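Local coordinates for isocitrate dehydrogenase [NAD] subunit 2, mitochondrial (Saccharomyces cerevisiae, PDB 3BLX), which oxidatively decarboxylates isocitrate to 2-oxoglutarate with NAD+ in the citric acid cycle, as part of an allosteric octamer of two kinds of subunit, and also binds mitochondrial mRNA leaders, at residues K227-P232 with S251-G256. Sequence-based numbering, arbitrary orientation.
Sequences KVVTNP and SDLNSG
Just before Val228 and Val229, which meet Asn254 and Leu253 across the contact, the carbonyl of Lys227 accepts the helical bond from Asn231 N (2.8 Å to Lys227 O). The hydroxyl of Thr230 also lies close to that carbonyl, with OG1 3.0 Å from Lys227 O. Asn231 then leaves helical geometry, closing helix 221-230. Across to 251-256 no hydrogen bond forms, and the meeting is light, with 99 Å² buried. Leu253 sets CG anti to its backbone N (chi1 -179°), which brings CD2 to 4.2 Å from Val229 CG2, methyl against methyl. Beside this pair, Val228 CG1 lies 4.3 Å from Asn254 OD1, a van der Waals contact with the side-chain amide. Within these segments the nearest CA atoms, of Val228 and Asn254, are 8.4 Å apart. The same turn of helix 244-258 carries Asp252, a probable magnesium ligand, which is salt-bridged to Arg114, itself a likely substrate-binding residue. Val229 and Leu253 also pack on Ala249 and Ile246 of the subunit 1 chain, consistent with the four-helix dimer interface of this dehydrogenase family. Val228 and Asn254 both rest on Leu131. Here, then, helices 221-230 and 244-258 meet with strand 130-136 against Val228 and Asn254, and the subunit 1 chain against Val229 and Leu253.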
ATOM      1  N   LYS B 227      24.777 -15.828  40.599  1.00 28.20           N
ATOM      2  CA  LYS B 227      25.774 -15.994  41.634  1.00 32.15           C
ATOM      3  C   LYS B 227      26.804 -14.875  41.580  1.00 38.12           C
ATOM      4  O   LYS B 227      27.009 -14.163  42.563  1.00 39.98           O
ATOM      5  CB  LYS B 227      26.466 -17.349  41.516  1.00 44.68           C
ATOM      6  CG  LYS B 227      25.566 -18.550  41.809  1.00 47.23           C
ATOM      7  CD  LYS B 227      26.433 -19.813  41.913  1.00 70.30           C
ATOM      8  CE  LYS B 227      25.593 -21.054  42.211  1.00 97.82           C
ATOM      9  NZ  LYS B 227      26.432 -22.277  42.401  1.00 90.81           N
ATOM     10  N   VAL B 228      27.433 -14.710  40.420  1.00 35.75           N
ATOM     11  CA  VAL B 228      28.476 -13.710  40.241  1.00 24.37           C
ATOM     12  C   VAL B 228      28.045 -12.317  40.658  1.00 32.53           C
ATOM     13  O   VAL B 228      28.845 -11.566  41.180  1.00 38.49           O
ATOM     14  CB  VAL B 228      28.951 -13.631  38.786  1.00 35.65           C
ATOM     15  CG1 VAL B 228      30.133 -12.704  38.677  1.00 42.56           C
ATOM     16  CG2 VAL B 228      29.393 -14.987  38.314  1.00 72.95           C
ATOM     17  N   VAL B 229      26.791 -11.948  40.423  1.00 28.00           N
ATOM     18  CA  VAL B 229      26.366 -10.609  40.800  1.00 27.90           C
ATOM     19  C   VAL B 229      26.072 -10.468  42.292  1.00 43.47           C
ATOM     20  O   VAL B 229      26.300  -9.393  42.876  1.00 35.99           O
ATOM     21  CB  VAL B 229      25.176 -10.112  39.969  1.00 27.74           C
ATOM     22  CG1 VAL B 229      24.569  -8.797  40.585  1.00 11.73           C
ATOM     23  CG2 VAL B 229      25.608  -9.937  38.497  1.00 18.32           C
ATOM     24  N   THR B 230      25.572 -11.536  42.914  1.00 36.40           N
ATOM     25  CA  THR B 230      25.305 -11.458  44.348  1.00 50.87           C
ATOM     26  C   THR B 230      26.636 -11.494  45.089  1.00 42.51           C
ATOM     27  O   THR B 230      26.806 -10.812  46.076  1.00 47.21           O
ATOM     28  CB  THR B 230      24.286 -12.535  44.892  1.00 41.29           C
ATOM     29  OG1 THR B 230      24.627 -13.820  44.390  1.00 53.84           O
ATOM     30  CG2 THR B 230      22.829 -12.213  44.478  1.00 38.45           C
ATOM     31  N   ASN B 231      27.594 -12.252  44.574  1.00 36.21           N
ATOM     32  CA  ASN B 231      28.856 -12.409  45.264  1.00 33.87           C
ATOM     33  C   ASN B 231      30.062 -12.770  44.376  1.00 39.08           C
ATOM     34  O   ASN B 231      30.458 -13.932  44.253  1.00 29.90           O
ATOM     35  CB  ASN B 231      28.712 -13.422  46.387  1.00 33.32           C
ATOM     36  CG  ASN B 231      30.033 -13.720  47.048  1.00 50.89           C
ATOM     37  OD1 ASN B 231      30.900 -12.843  47.150  1.00 37.15           O
ATOM     38  ND2 ASN B 231      30.213 -14.965  47.473  1.00 37.63           N
ATOM     39  N   PRO B 232      30.674 -11.749  43.782  1.00 30.31           N
ATOM     40  CA  PRO B 232      31.738 -11.940  42.802  1.00 27.93           C
ATOM     41  C   PRO B 232      32.903 -12.756  43.334  1.00 41.33           C
ATOM     42  O   PRO B 232      33.567 -13.448  42.557  1.00 33.99           O
ATOM     43  CB  PRO B 232      32.196 -10.518  42.508  1.00 25.21           C
ATOM     44  CG  PRO B 232      31.018  -9.643  42.858  1.00 25.59           C
ATOM     45  CD  PRO B 232      30.308 -10.334  43.965  1.00 34.21           C
ATOM     46  N   SER B 251      31.646 -11.112  29.569  1.00 37.21           N
ATOM     47  CA  SER B 251      32.835 -10.329  29.836  1.00 31.22           C
ATOM     48  C   SER B 251      32.524  -8.853  30.150  1.00 34.56           C
ATOM     49  O   SER B 251      33.212  -8.227  30.968  1.00 42.59           O
ATOM     50  CB  SER B 251      33.855 -10.479  28.715  1.00 35.37           C
ATOM     51  OG  SER B 251      33.346  -9.940  27.524  1.00 48.06           O
ATOM     52  N   ASP B 252      31.478  -8.308  29.535  1.00 39.85           N
ATOM     53  CA  ASP B 252      31.077  -6.917  29.794  1.00 43.63           C
ATOM     54  C   ASP B 252      30.344  -6.753  31.134  1.00 34.65           C
ATOM     55  O   ASP B 252      30.371  -5.698  31.752  1.00 36.25           O
ATOM     56  CB  ASP B 252      30.219  -6.364  28.641  1.00 48.74           C
ATOM     57  CG  ASP B 252      31.052  -5.661  27.550  1.00 72.10           C
ATOM     58  OD1 ASP B 252      32.139  -6.164  27.165  1.00 52.89           O
ATOM     59  OD2 ASP B 252      30.599  -4.598  27.059  1.00 72.96           O
ATOM     60  N   LEU B 253      29.687  -7.812  31.571  1.00 33.11           N
ATOM     61  CA  LEU B 253      29.080  -7.855  32.886  1.00 31.39           C
ATOM     62  C   LEU B 253      30.157  -7.971  33.980  1.00 28.43           C
ATOM     63  O   LEU B 253      30.051  -7.368  35.028  1.00 23.55           O
ATOM     64  CB  LEU B 253      28.116  -9.036  32.937  1.00 31.98           C
ATOM     65  CG  LEU B 253      27.303  -9.324  34.177  1.00 26.83           C
ATOM     66  CD1 LEU B 253      26.021 -10.020  33.800  1.00 40.07           C
ATOM     67  CD2 LEU B 253      28.103 -10.180  35.087  1.00 34.33           C
ATOM     68  N   ASN B 254      31.196  -8.744  33.720  1.00 25.40           N
ATOM     69  CA  ASN B 254      32.324  -8.836  34.636  1.00 37.58           C
ATOM     70  C   ASN B 254      33.006  -7.478  34.837  1.00 37.21           C
ATOM     71  O   ASN B 254      33.337  -7.085  35.949  1.00 45.61           O
ATOM     72  CB  ASN B 254      33.329  -9.913  34.170  1.00 28.35           C
ATOM     73  CG  ASN B 254      32.763 -11.332  34.277  1.00 32.43           C
ATOM     74  OD1 ASN B 254      31.701 -11.550  34.880  1.00 29.64           O
ATOM     75  ND2 ASN B 254      33.472 -12.303  33.699  1.00 25.67           N
ATOM     76  N   SER B 255      33.202  -6.754  33.750  1.00 37.60           N
ATOM     77  CA  SER B 255      33.831  -5.447  33.823  1.00 42.47           C
ATOM     78  C   SER B 255      32.938  -4.441  34.546  1.00 39.47           C
ATOM     79  O   SER B 255      33.421  -3.475  35.138  1.00 38.15           O
ATOM     80  CB  SER B 255      34.221  -4.954  32.422  1.00 29.45           C
ATOM     81  OG  SER B 255      35.284  -5.742  31.903  1.00 38.02           O
ATOM     82  N   GLY B 256      31.632  -4.666  34.499  1.00 40.53           N
ATOM     83  CA  GLY B 256      30.693  -3.845  35.251  1.00 26.82           C
ATOM     84  C   GLY B 256      30.807  -4.131  36.744  1.00 42.98           C
ATOM     85  O   GLY B 256      30.535  -3.265  37.578  1.00 34.72           O
TER